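Local structure of DPS family dna-binding stress response protein (Thermosynechococcus elongatus, 2C41) at residues L7-V11 with I119-D125; L15-Q19 with G71-A75; K31-Y37 with S89-V95; E54-M58 with T138-H142. The protein probably binds and oxidises iron and associates with DNA as a twelve-subunit stress-response protein of the Dps family, within the ferritin clan. All coordinates share one frame; numbering follows the deposited sequence.

Interaction 1 (L7-V11 with I119-D125); sequences LKEQV and IATEAGD
Apolar packing carries most of this contact: L7 and V11, one turn apart on the first helix, close over A123, near where helix 95-122 gives out. The CB of L7 lies 3.7 Å from the CB of A123, and CG2 of V11 meets the same methyl at 3.8 Å. V11 CG2 also rests on the backbone of A120, 3.8 Å from A120 CA, and touches CG2 of I119. Beyond them L7 CD1 reaches the carbonyl oxygen E122 O at 3.4 Å, the side chains of L7 and E122 crossing at about a right angle. The backbone they pack on is a helix terminus: G124, with positive phi (77°), closes the helix in a Schellman motif, with D125 N bonded to A120 O and G124 N to T121 O. D125 then serves as N-cap of helix 126-149, so the contact covers the tight turn between two helices of the ferritin-like bundle. Among the polar groups no hydrogen bond crosses the contact. V11 has CG1 anti to its backbone N (chi1 167°), which sends that methyl to D125 OD2 at 3.6 Å. The carboxylate itself is held on its own side, OD2 by the hydroxyl of T128 and OD1 by a salt bridge from R65.

Interaction 2 (L15-Q19 with G71-A75); sequences LKREQ and GQPVA
K16 and V74 bring the two backbones closest, their CA atoms 5.6 Å apart where the irregular segment 71-75 passes along one side of the helical turn 15-19. The lysine does most of the reaching. Its CG sits beside the backbone N, and bends at chi3 (-140°) and chi4 (-33°) curl the chain over V74 CG2, which touches K16 CB at 3.6 Å, until the ammonium arrives at the loop. There NZ gives a 2.7 Å hydrogen bond to Q72 O, almost in line with the carbonyl. A water adds a second link, accepting from K16 NZ at 3.0 Å and from Q72 N, so both the N-H and the carbonyl of Q72 are tied to one lysine. Cut back to an alanine, K16 would keep its CB on V74 but lose the outer methylenes and the ammonium, and Q72 would probably be left without its lysine donor and the water link. V74 CG2 also leans on the backbone oxygen K16 O at 3.5 Å. One turn on, the amide of Q19 lies against the backbone of V74 and the ring of P73. W34 of a second subunit packs on both Q19 and P73. The loop belongs to the long connection between helices 41-68 and 95-122 that carries the short helix 80-83, a helix in this linker being a hallmark of the Dps fold.

Interaction 3 (K31-Y37 with S89-V95); sequences KYHWLTY and SSGQLTV
S89 opens the contact by meeting K31, whose NZ donates to S89 OG at 2.8 Å. The lysine starts with CG anti to the backbone N (chi1 169°) and stays extended, laying CD against the same hydroxyl. S89 OG also bonds E101, and the Y32 ring turns an edge toward it. Two residues on, G91 O accepts from K31 NZ as well, at 2.8 Å, with the donor in the carbonyl plane on a lone pair. L93 follows: its CD1 approaches K31 NZ at 4.0 Å, and its carbonyl oxygen binds a water that reaches L35 O by a weak bond. T94, the N-cap of helix 95-122, sets its CA 3.2 Å from Y37 OH, at the edge of that ring; the phenol bonds G153 O of a third subunit. V95 then places CG2 over one face of Y37, a CH-pi contact 4.0 Å from the ring centroid, and against T36 OG1 at 3.5 Å, a buried hydroxyl with no polar partner in the model. One end of the contact is thus held by hydrogen bonds from a charged donor, the other by apolar and aromatic packing. With D76 of a second subunit as its salt-bridge partner, the K31 ammonium probably has its charge balanced, and it ties residues 89-91 of its own chain to the neighbouring subunit.

Interaction 4 (E54-M58 with T138-H142); sequences EVFAM and THQKH
One carboxylate oxygen, OE2 of E54, takes two donors from the opposite helix: the ring nitrogen H142 NE2 at 2.7 Å and the ammonium K141 NZ at 3.0 Å. The lysine comes to the syn lone pair, on the side of OE1, to which it adds a weak bond. The imidazole comes from the anti side, 31° out of the carboxylate plane, although the oxygen lies close to the plane of the histidine ring; the bond is fairly straight (162°). K141 makes its reach through a bend at chi3. With an alanine replacing E54, the K141 ammonium and H142 NE2 would both lose their shared acceptor, and the imidazole would probably be freer to turn. The other ring nitrogen of H142 is also bonded, and V55 CG2 meets the ring edge, 3.8 Å from H142 CE1. Further along, M58 runs antiparallel to T138, M58 CE touching T138 CG2 at 3.6 Å, while its sulfur stands obliquely to the H139 ring, 4.4 Å from the centroid. T138 CG2 also packs on E54 CB, at 3.9 Å. The two helical segments run nearly antiparallel (157°), their axes 11.3 Å apart. Helix 95-122 sends H106 against the rings of both H139 and H142, and helix 6-35 sets Y29 on V55 and H142, so all four long helices of the bundle meet here.

How the interactions relate
Interactions 1, 2 and 3 follow one another along helix 6-35: the first near its start, the second adjoining it about 15 Å away between centres, the third at its far end, its centre about 37 Å from that of interaction 1 and across the centre of the chain. Interaction 4 joins helices 41-68 and 126-149, its centre about 7 Å from that of the chain. Along the chain, interactions 2 and 3 are nested within interaction 1 and cross each other, while interaction 4 crosses all three. Together they tie both ends, parts of the connections between helices and the middle of one four-helix bundle. Interactions 2 and 3 both touch the second subunit, linking packing within the chain to dodecamer assembly.

Interaction 1 (L7-V11 with I119-D125)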
loop_
_atom_site.group_PDB
_atom_site.type_symbol
_atom_site.label_atom_id
_atom_site.label_comp_id
_atom_site.label_asym_id
_atom_site.label_seq_id
_atom_site.Cartn_x
_atom_site.Cartn_y
_atom_site.Cartn_z
ATOM N N LEU C 7 11.788 42.191 17.124
ATOM C CA LEU C 7 12.139 41.252 16.057
ATOM C C LEU C 7 11.156 40.088 15.974
ATOM O O LEU C 7 10.734 39.701 14.882
ATOM C CB LEU C 7 13.578 40.761 16.209
ATOM C CG LEU C 7 14.647 41.714 15.673
ATOM C CD1 LEU C 7 16.005 41.133 15.972
ATOM C CD2 LEU C 7 14.467 41.902 14.165
ATOM N N LYS C 8 10.757 39.564 17.130
ATOM C CA LYS C 8 9.776 38.482 17.156
ATOM C C LYS C 8 8.380 38.945 16.730
ATOM O O LYS C 8 7.644 38.200 16.085
ATOM C CB LYS C 8 9.770 37.782 18.511
ATOM C CG LYS C 8 11.046 36.969 18.739
ATOM C CD LYS C 8 11.070 36.355 20.115
ATOM C CE LYS C 8 12.282 35.451 20.256
ATOM N NZ LYS C 8 12.272 34.725 21.562
ATOM N N GLU C 9 8.021 40.178 17.090
ATOM C CA GLU C 9 6.786 40.775 16.597
ATOM C C GLU C 9 6.834 40.876 15.073
ATOM O O GLU C 9 5.887 40.525 14.374
ATOM C CB GLU C 9 6.566 42.141 17.249
ATOM C CG GLU C 9 6.287 42.034 18.735
ATOM C CD GLU C 9 6.482 43.343 19.491
ATOM O OE1 GLU C 9 6.738 44.392 18.862
ATOM O OE2 GLU C 9 6.379 43.310 20.734
ATOM N N GLN C 10 7.969 41.324 14.563
ATOM C CA GLN C 10 8.182 41.415 13.120
ATOM C C GLN C 10 8.077 40.053 12.439
ATOM O O GLN C 10 7.504 39.947 11.359
ATOM C CB GLN C 10 9.537 42.052 12.802
ATOM C CG GLN C 10 9.572 43.554 13.074
ATOM C CD GLN C 10 10.927 44.171 12.784
ATOM O OE1 GLN C 10 11.505 43.960 11.719
ATOM N NE2 GLN C 10 11.437 44.947 13.734
ATOM N N VAL C 11 8.628 39.012 13.066
ATOM C CA VAL C 11 8.512 37.658 12.508
ATOM C C VAL C 11 7.037 37.262 12.345
ATOM O O VAL C 11 6.630 36.749 11.294
ATOM C CB VAL C 11 9.265 36.608 13.357
ATOM C CG1 VAL C 11 8.867 35.196 12.939
ATOM C CG2 VAL C 11 10.761 36.784 13.208
ATOM N N ILE C 119 14.910 38.233 8.391
ATOM C CA ILE C 119 14.279 38.769 9.598
ATOM C C ILE C 119 14.230 37.704 10.694
ATOM O O ILE C 119 14.620 37.955 11.837
ATOM C CB ILE C 119 12.866 39.322 9.318
ATOM C CG1 ILE C 119 12.961 40.582 8.440
ATOM C CG2 ILE C 119 12.146 39.648 10.640
ATOM C CD1 ILE C 119 11.664 40.965 7.746
ATOM N N ALA C 120 13.779 36.503 10.339
ATOM C CA ALA C 120 13.727 35.398 11.310
ATOM C C ALA C 120 15.120 35.070 11.860
ATOM O O ALA C 120 15.296 34.853 13.066
ATOM C CB ALA C 120 13.091 34.168 10.678
ATOM N N THR C 121 16.109 35.041 10.972
ATOM C CA THR C 121 17.489 34.756 11.362
ATOM C C THR C 121 17.995 35.809 12.368
ATOM O O THR C 121 18.602 35.460 13.395
ATOM C CB THR C 121 18.400 34.640 10.114
ATOM O OG1 THR C 121 18.062 33.450 9.378
ATOM C CG2 THR C 121 19.892 34.598 10.497
ATOM N N GLU C 122 17.715 37.077 12.080
ATOM C CA GLU C 122 18.071 38.179 12.988
ATOM C C GLU C 122 17.390 38.046 14.349
ATOM O O GLU C 122 17.972 38.404 15.374
ATOM C CB GLU C 122 17.713 39.526 12.365
ATOM C CG GLU C 122 18.627 39.914 11.219
ATOM C CD GLU C 122 18.283 41.263 10.618
ATOM O OE1 GLU C 122 18.933 41.649 9.620
ATOM O OE2 GLU C 122 17.365 41.939 11.130
ATOM N N ALA C 123 16.160 37.536 14.346
ATOM C CA ALA C 123 15.391 37.316 15.578
ATOM C C ALA C 123 15.859 36.079 16.353
ATOM O O ALA C 123 15.370 35.811 17.462
ATOM C CB ALA C 123 13.906 37.197 15.262
ATOM N N GLY C 124 16.781 35.321 15.760
ATOM C CA GLY C 124 17.254 34.067 16.339
ATOM C C GLY C 124 16.258 32.927 16.156
ATOM O O GLY C 124 16.403 31.868 16.763
ATOM N N ASP C 125 15.250 33.156 15.315
ATOM C CA ASP C 125 14.184 32.177 15.073
ATOM C C ASP C 125 14.603 31.219 13.958
ATOM O O ASP C 125 14.164 31.340 12.809
ATOM C CB ASP C 125 12.868 32.885 14.725
ATOM C CG ASP C 125 11.680 31.924 14.639
ATOM O OD1 ASP C 125 11.868 30.681 14.674
ATOM O OD2 ASP C 125 10.549 32.429 14.504
#

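Interaction 2 (L15-Q19 with G71-A75)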
loop_
_atom_site.group_PDB
_atom_site.type_symbol
_atom_site.label_atom_id
_atom_site.label_comp_id
_atom_site.label_asym_id
_atom_site.label_seq_id
_atom_site.Cartn_x
_atom_site.Cartn_y
_atom_site.Cartn_z
ATOM N N LEU C 15 4.815 36.152 8.971
ATOM C CA LEU C 15 4.074 34.886 8.819
ATOM C C LEU C 15 2.638 35.135 8.364
ATOM O O LEU C 15 2.106 34.389 7.556
ATOM C CB LEU C 15 4.097 34.050 10.102
ATOM C CG LEU C 15 5.452 33.405 10.414
ATOM C CD1 LEU C 15 5.582 33.054 11.894
ATOM C CD2 LEU C 15 5.720 32.168 9.504
ATOM N N LYS C 16 2.020 36.190 8.881
ATOM C CA LYS C 16 0.654 36.523 8.474
ATOM C C LYS C 16 0.603 36.877 6.987
ATOM O O LYS C 16 -0.268 36.391 6.255
ATOM C CB LYS C 16 0.084 37.660 9.331
ATOM C CG LYS C 16 -0.162 37.265 10.776
ATOM C CD LYS C 16 -1.300 38.098 11.351
ATOM C CE LYS C 16 -1.075 38.545 12.786
ATOM N NZ LYS C 16 -0.317 37.638 13.699
ATOM N N ARG C 17 1.540 37.717 6.547
ATOM C CA ARG C 17 1.629 38.098 5.139
ATOM C C ARG C 17 1.889 36.875 4.257
ATOM O O ARG C 17 1.228 36.691 3.231
ATOM C CB ARG C 17 2.727 39.150 4.926
ATOM C CG ARG C 17 2.967 39.512 3.447
ATOM C CD ARG C 17 3.881 40.751 3.274
ATOM N NE ARG C 17 4.918 40.854 4.307
ATOM C CZ ARG C 17 5.990 40.064 4.407
ATOM N NH1 ARG C 17 6.196 39.082 3.536
ATOM N NH2 ARG C 17 6.862 40.260 5.395
ATOM N N GLU C 18 2.852 36.051 4.670
ATOM C CA GLU C 18 3.224 34.866 3.918
ATOM C C GLU C 18 2.055 33.874 3.845
ATOM O O GLU C 18 1.765 33.318 2.776
ATOM C CB GLU C 18 4.475 34.227 4.527
ATOM C CG GLU C 18 5.746 35.088 4.369
ATOM C CD GLU C 18 6.449 34.902 3.028
ATOM O OE1 GLU C 18 5.936 34.153 2.162
ATOM O OE2 GLU C 18 7.533 35.505 2.837
ATOM N N GLN C 19 1.378 33.680 4.973
ATOM C CA GLN C 19 0.225 32.775 5.028
ATOM C C GLN C 19 -0.879 33.265 4.093
ATOM O O GLN C 19 -1.427 32.493 3.313
ATOM C CB GLN C 19 -0.323 32.672 6.449
ATOM C CG GLN C 19 -1.597 31.827 6.543
ATOM C CD GLN C 19 -2.466 32.188 7.727
ATOM O OE1 GLN C 19 -3.641 31.818 7.781
ATOM N NE2 GLN C 19 -1.904 32.914 8.675
ATOM N N GLY C 71 1.705 33.364 18.844
ATOM C CA GLY C 71 0.898 34.366 18.156
ATOM C C GLY C 71 -0.350 33.744 17.568
ATOM O O GLY C 71 -0.744 32.638 17.950
ATOM N N GLN C 72 -0.980 34.465 16.647
ATOM C CA GLN C 72 -2.143 33.957 15.933
ATOM C C GLN C 72 -1.956 34.137 14.432
ATOM O O GLN C 72 -1.411 35.159 13.989
ATOM C CB GLN C 72 -3.398 34.717 16.356
ATOM C CG GLN C 72 -3.875 34.412 17.777
ATOM C CD GLN C 72 -5.301 34.858 18.009
ATOM O OE1 GLN C 72 -5.978 34.368 18.910
ATOM N NE2 GLN C 72 -5.769 35.789 17.192
ATOM N N PRO C 73 -2.449 33.175 13.637
ATOM C CA PRO C 73 -2.387 33.336 12.193
ATOM C C PRO C 73 -3.501 34.263 11.707
ATOM O O PRO C 73 -4.372 34.646 12.484
ATOM C CB PRO C 73 -2.647 31.917 11.682
ATOM C CG PRO C 73 -3.565 31.331 12.709
ATOM C CD PRO C 73 -3.125 31.919 14.026
ATOM N N VAL C 74 -3.465 34.628 10.429
ATOM C CA VAL C 74 -4.637 35.207 9.793
ATOM C C VAL C 74 -5.684 34.093 9.836
ATOM O O VAL C 74 -5.347 32.921 9.643
ATOM C CB VAL C 74 -4.355 35.632 8.339
ATOM C CG1 VAL C 74 -5.585 36.285 7.724
ATOM C CG2 VAL C 74 -3.155 36.605 8.288
ATOM N N ALA C 75 -6.940 34.441 10.110
ATOM C CA ALA C 75 -7.984 33.411 10.228
ATOM C C ALA C 75 -9.355 33.842 9.704
ATOM O O ALA C 75 -10.076 33.042 9.112
ATOM C CB ALA C 75 -8.089 32.936 11.672
HETATM O O HOH W 1 -0.638 37.466 16.648
#

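Interaction 3 (K31-Y37 with S89-V95)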
loop_
_atom_site.group_PDB
_atom_site.type_symbol
_atom_site.label_atom_id
_atom_site.label_comp_id
_atom_site.label_asym_id
_atom_site.label_seq_id
_atom_site.Cartn_x
_atom_site.Cartn_y
_atom_site.Cartn_z
ATOM N N LYS C 31 -8.116 29.021 -10.061
ATOM C CA LYS C 31 -8.641 29.734 -11.226
ATOM C C LYS C 31 -7.980 29.236 -12.511
ATOM O O LYS C 31 -8.674 28.897 -13.475
ATOM C CB LYS C 31 -8.478 31.247 -11.078
ATOM C CG LYS C 31 -8.749 32.015 -12.361
ATOM C CD LYS C 31 -8.722 33.503 -12.101
ATOM C CE LYS C 31 -9.021 34.293 -13.379
ATOM N NZ LYS C 31 -8.803 35.748 -13.133
ATOM N N TYR C 32 -6.648 29.166 -12.524
ATOM C CA TYR C 32 -5.933 28.724 -13.718
ATOM C C TYR C 32 -6.313 27.280 -14.080
ATOM O O TYR C 32 -6.595 26.981 -15.234
ATOM C CB TYR C 32 -4.413 28.877 -13.567
ATOM C CG TYR C 32 -3.954 30.208 -12.990
ATOM C CD1 TYR C 32 -4.633 31.404 -13.277
ATOM C CD2 TYR C 32 -2.818 30.274 -12.185
ATOM C CE1 TYR C 32 -4.196 32.636 -12.742
ATOM C CE2 TYR C 32 -2.376 31.485 -11.651
ATOM C CZ TYR C 32 -3.065 32.656 -11.931
ATOM O OH TYR C 32 -2.617 33.834 -11.391
ATOM N N HIS C 33 -6.320 26.408 -13.080
ATOM C CA HIS C 33 -6.752 25.017 -13.234
ATOM C C HIS C 33 -8.129 24.949 -13.911
ATOM O O HIS C 33 -8.309 24.217 -14.882
ATOM C CB HIS C 33 -6.780 24.366 -11.842
ATOM C CG HIS C 33 -7.271 22.955 -11.810
ATOM N ND1 HIS C 33 -6.580 21.907 -12.384
ATOM C CD2 HIS C 33 -8.351 22.408 -11.205
ATOM C CE1 HIS C 33 -7.230 20.780 -12.154
ATOM N NE2 HIS C 33 -8.308 21.058 -11.441
ATOM N N TRP C 34 -9.085 25.736 -13.418
ATOM C CA TRP C 34 -10.448 25.667 -13.933
ATOM C C TRP C 34 -10.625 26.309 -15.305
ATOM O O TRP C 34 -11.400 25.814 -16.132
ATOM C CB TRP C 34 -11.424 26.318 -12.952
ATOM C CG TRP C 34 -11.497 25.624 -11.619
ATOM C CD1 TRP C 34 -11.417 24.276 -11.381
ATOM C CD2 TRP C 34 -11.701 26.242 -10.348
ATOM N NE1 TRP C 34 -11.539 24.027 -10.040
ATOM C CE2 TRP C 34 -11.717 25.212 -9.380
ATOM C CE3 TRP C 34 -11.873 27.570 -9.928
ATOM C CZ2 TRP C 34 -11.894 25.465 -8.012
ATOM C CZ3 TRP C 34 -12.041 27.823 -8.563
ATOM C CH2 TRP C 34 -12.062 26.771 -7.627
ATOM N N LEU C 35 -9.928 27.420 -15.528
ATOM C CA LEU C 35 -10.193 28.274 -16.682
ATOM C C LEU C 35 -9.218 28.094 -17.836
ATOM O O LEU C 35 -9.381 28.707 -18.887
ATOM C CB LEU C 35 -10.267 29.749 -16.261
ATOM C CG LEU C 35 -11.337 30.117 -15.222
ATOM C CD1 LEU C 35 -11.514 31.619 -15.170
ATOM C CD2 LEU C 35 -12.690 29.437 -15.491
ATOM N N THR C 36 -8.213 27.249 -17.652
ATOM C CA THR C 36 -7.273 27.001 -18.739
ATOM C C THR C 36 -8.002 26.304 -19.911
ATOM O O THR C 36 -9.042 25.655 -19.726
ATOM C CB THR C 36 -5.983 26.288 -18.246
ATOM O OG1 THR C 36 -4.948 26.390 -19.243
ATOM C CG2 THR C 36 -6.255 24.838 -17.888
ATOM N N TYR C 37 -7.478 26.487 -21.115
ATOM C CA TYR C 37 -8.172 26.054 -22.329
ATOM C C TYR C 37 -7.166 25.893 -23.458
ATOM O O TYR C 37 -6.016 26.316 -23.336
ATOM C CB TYR C 37 -9.240 27.083 -22.718
ATOM C CG TYR C 37 -8.676 28.461 -23.022
ATOM C CD1 TYR C 37 -8.341 28.824 -24.329
ATOM C CD2 TYR C 37 -8.472 29.397 -21.998
ATOM C CE1 TYR C 37 -7.805 30.093 -24.613
ATOM C CE2 TYR C 37 -7.945 30.663 -22.265
ATOM C CZ TYR C 37 -7.615 31.008 -23.572
ATOM O OH TYR C 37 -7.096 32.262 -23.841
ATOM N N SER C 89 -6.004 37.175 -8.654
ATOM C CA SER C 89 -6.290 37.174 -10.082
ATOM C C SER C 89 -7.640 37.824 -10.349
ATOM O O SER C 89 -8.595 37.589 -9.610
ATOM C CB SER C 89 -6.278 35.751 -10.629
ATOM O OG SER C 89 -6.254 35.769 -12.047
ATOM N N SER C 90 -7.706 38.623 -11.412
ATOM C CA SER C 90 -8.914 39.355 -11.755
ATOM C C SER C 90 -9.202 39.282 -13.256
ATOM O O SER C 90 -8.309 39.498 -14.082
ATOM C CB SER C 90 -8.773 40.812 -11.300
ATOM O OG SER C 90 -9.940 41.557 -11.579
ATOM N N GLY C 91 -10.443 38.947 -13.595
ATOM C CA GLY C 91 -10.926 39.014 -14.976
ATOM C C GLY C 91 -10.540 37.850 -15.865
ATOM O O GLY C 91 -9.813 36.932 -15.455
ATOM N N GLN C 92 -11.042 37.885 -17.094
ATOM C CA GLN C 92 -10.754 36.845 -18.077
ATOM C C GLN C 92 -9.311 36.982 -18.562
ATOM O O GLN C 92 -8.869 38.072 -18.924
ATOM C CB GLN C 92 -11.735 36.935 -19.251
ATOM C CG GLN C 92 -13.212 36.886 -18.852
ATOM C CD GLN C 92 -13.723 35.478 -18.581
ATOM O OE1 GLN C 92 -13.384 34.528 -19.291
ATOM N NE2 GLN C 92 -14.567 35.342 -17.563
ATOM N N LEU C 93 -8.578 35.873 -18.544
ATOM C CA LEU C 93 -7.167 35.868 -18.928
ATOM C C LEU C 93 -6.901 34.789 -19.966
ATOM O O LEU C 93 -7.536 33.726 -19.941
ATOM C CB LEU C 93 -6.280 35.592 -17.709
ATOM C CG LEU C 93 -6.399 36.461 -16.450
ATOM C CD1 LEU C 93 -5.501 35.897 -15.352
ATOM C CD2 LEU C 93 -6.049 37.908 -16.745
ATOM N N THR C 94 -5.949 35.045 -20.862
ATOM C CA THR C 94 -5.450 33.983 -21.732
ATOM C C THR C 94 -4.578 33.056 -20.898
ATOM O O THR C 94 -4.156 33.417 -19.786
ATOM C CB THR C 94 -4.596 34.519 -22.905
ATOM O OG1 THR C 94 -3.370 35.070 -22.400
ATOM C CG2 THR C 94 -5.357 35.579 -23.724
ATOM N N VAL C 95 -4.298 31.869 -21.425
ATOM C CA VAL C 95 -3.382 30.951 -20.746
ATOM C C VAL C 95 -2.006 31.609 -20.545
ATOM O O VAL C 95 -1.428 31.522 -19.456
ATOM C CB VAL C 95 -3.278 29.588 -21.479
ATOM C CG1 VAL C 95 -2.329 28.669 -20.756
ATOM C CG2 VAL C 95 -4.653 28.929 -21.562
HETATM O O HOH W 2 -9.829 32.109 -19.225
#

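Interaction 4 (E54-M58 with T138-H142)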
loop_
_atom_site.group_PDB
_atom_site.type_symbol
_atom_site.label_atom_id
_atom_site.label_comp_id
_atom_site.label_asym_id
_atom_site.label_seq_id
_atom_site.Cartn_x
_atom_site.Cartn_y
_atom_site.Cartn_z
ATOM N N GLU C 54 0.932 22.094 -3.995
ATOM C CA GLU C 54 2.149 22.364 -3.240
ATOM C C GLU C 54 2.076 23.686 -2.489
ATOM O O GLU C 54 2.492 23.765 -1.337
ATOM C CB GLU C 54 3.372 22.303 -4.145
ATOM C CG GLU C 54 3.674 20.873 -4.591
ATOM C CD GLU C 54 4.999 20.761 -5.308
ATOM O OE1 GLU C 54 5.822 19.923 -4.880
ATOM O OE2 GLU C 54 5.222 21.513 -6.282
ATOM N N VAL C 55 1.515 24.703 -3.127
ATOM C CA VAL C 55 1.255 25.974 -2.446
ATOM C C VAL C 55 0.230 25.773 -1.324
ATOM O O VAL C 55 0.408 26.276 -0.220
ATOM C CB VAL C 55 0.771 27.063 -3.418
ATOM C CG1 VAL C 55 0.312 28.301 -2.650
ATOM C CG2 VAL C 55 1.885 27.436 -4.409
ATOM N N PHE C 56 -0.817 24.998 -1.609
ATOM C CA PHE C 56 -1.854 24.713 -0.621
ATOM C C PHE C 56 -1.282 24.230 0.707
ATOM O O PHE C 56 -1.682 24.717 1.769
ATOM C CB PHE C 56 -2.833 23.648 -1.137
ATOM C CG PHE C 56 -3.818 23.197 -0.095
ATOM C CD1 PHE C 56 -3.606 22.018 0.618
ATOM C CD2 PHE C 56 -4.938 23.968 0.193
ATOM C CE1 PHE C 56 -4.512 21.605 1.597
ATOM C CE2 PHE C 56 -5.853 23.563 1.172
ATOM C CZ PHE C 56 -5.634 22.380 1.872
ATOM N N ALA C 57 -0.359 23.269 0.632
ATOM C CA ALA C 57 0.248 22.650 1.813
ATOM C C ALA C 57 0.929 23.678 2.704
ATOM O O ALA C 57 1.055 23.485 3.916
ATOM C CB ALA C 57 1.241 21.584 1.390
ATOM N N MET C 58 1.374 24.776 2.098
ATOM C CA MET C 58 2.070 25.825 2.830
ATOM C C MET C 58 1.166 26.625 3.749
ATOM O O MET C 58 1.640 27.203 4.727
ATOM C CB MET C 58 2.756 26.779 1.856
ATOM C CG MET C 58 3.743 26.077 0.949
ATOM S SD MET C 58 4.553 27.327 -0.064
ATOM C CE MET C 58 5.343 26.290 -1.286
ATOM N N THR C 138 10.395 25.430 -3.325
ATOM C CA THR C 138 9.205 24.992 -4.061
ATOM C C THR C 138 8.715 26.113 -4.993
ATOM O O THR C 138 8.397 25.869 -6.154
ATOM C CB THR C 138 8.114 24.516 -3.085
ATOM O OG1 THR C 138 8.589 23.329 -2.436
ATOM C CG2 THR C 138 6.815 24.210 -3.814
ATOM N N HIS C 139 8.684 27.343 -4.488
ATOM C CA HIS C 139 8.348 28.493 -5.335
ATOM C C HIS C 139 9.319 28.659 -6.505
ATOM O O HIS C 139 8.908 28.970 -7.637
ATOM C CB HIS C 139 8.259 29.765 -4.494
ATOM C CG HIS C 139 6.933 29.928 -3.827
ATOM N ND1 HIS C 139 6.726 29.664 -2.489
ATOM C CD2 HIS C 139 5.731 30.285 -4.331
ATOM C CE1 HIS C 139 5.456 29.875 -2.195
ATOM N NE2 HIS C 139 4.830 30.246 -3.297
ATOM N N GLN C 140 10.604 28.430 -6.237
ATOM C CA GLN C 140 11.613 28.512 -7.301
ATOM C C GLN C 140 11.396 27.428 -8.364
ATOM O O GLN C 140 11.585 27.678 -9.562
ATOM C CB GLN C 140 13.019 28.481 -6.712
ATOM C CG GLN C 140 13.319 29.774 -5.955
ATOM C CD GLN C 140 14.527 29.704 -5.043
ATOM O OE1 GLN C 140 14.843 28.660 -4.457
ATOM N NE2 GLN C 140 15.199 30.849 -4.885
ATOM N N LYS C 141 10.970 26.243 -7.933
ATOM C CA LYS C 141 10.639 25.166 -8.878
ATOM C C LYS C 141 9.447 25.555 -9.751
ATOM O O LYS C 141 9.492 25.424 -10.978
ATOM C CB LYS C 141 10.342 23.850 -8.150
ATOM C CG LYS C 141 9.995 22.696 -9.112
ATOM C CD LYS C 141 9.620 21.407 -8.366
ATOM C CE LYS C 141 8.261 21.540 -7.664
ATOM N NZ LYS C 141 7.709 20.213 -7.268
ATOM N N HIS C 142 8.398 26.064 -9.108
ATOM C CA HIS C 142 7.181 26.489 -9.797
ATOM C C HIS C 142 7.474 27.564 -10.834
ATOM O O HIS C 142 6.973 27.506 -11.959
ATOM C CB HIS C 142 6.161 27.023 -8.793
ATOM C CG HIS C 142 5.588 25.973 -7.887
ATOM N ND1 HIS C 142 4.769 26.281 -6.821
ATOM C CD2 HIS C 142 5.709 24.623 -7.892
ATOM C CE1 HIS C 142 4.408 25.166 -6.208
ATOM N NE2 HIS C 142 4.969 24.145 -6.835
#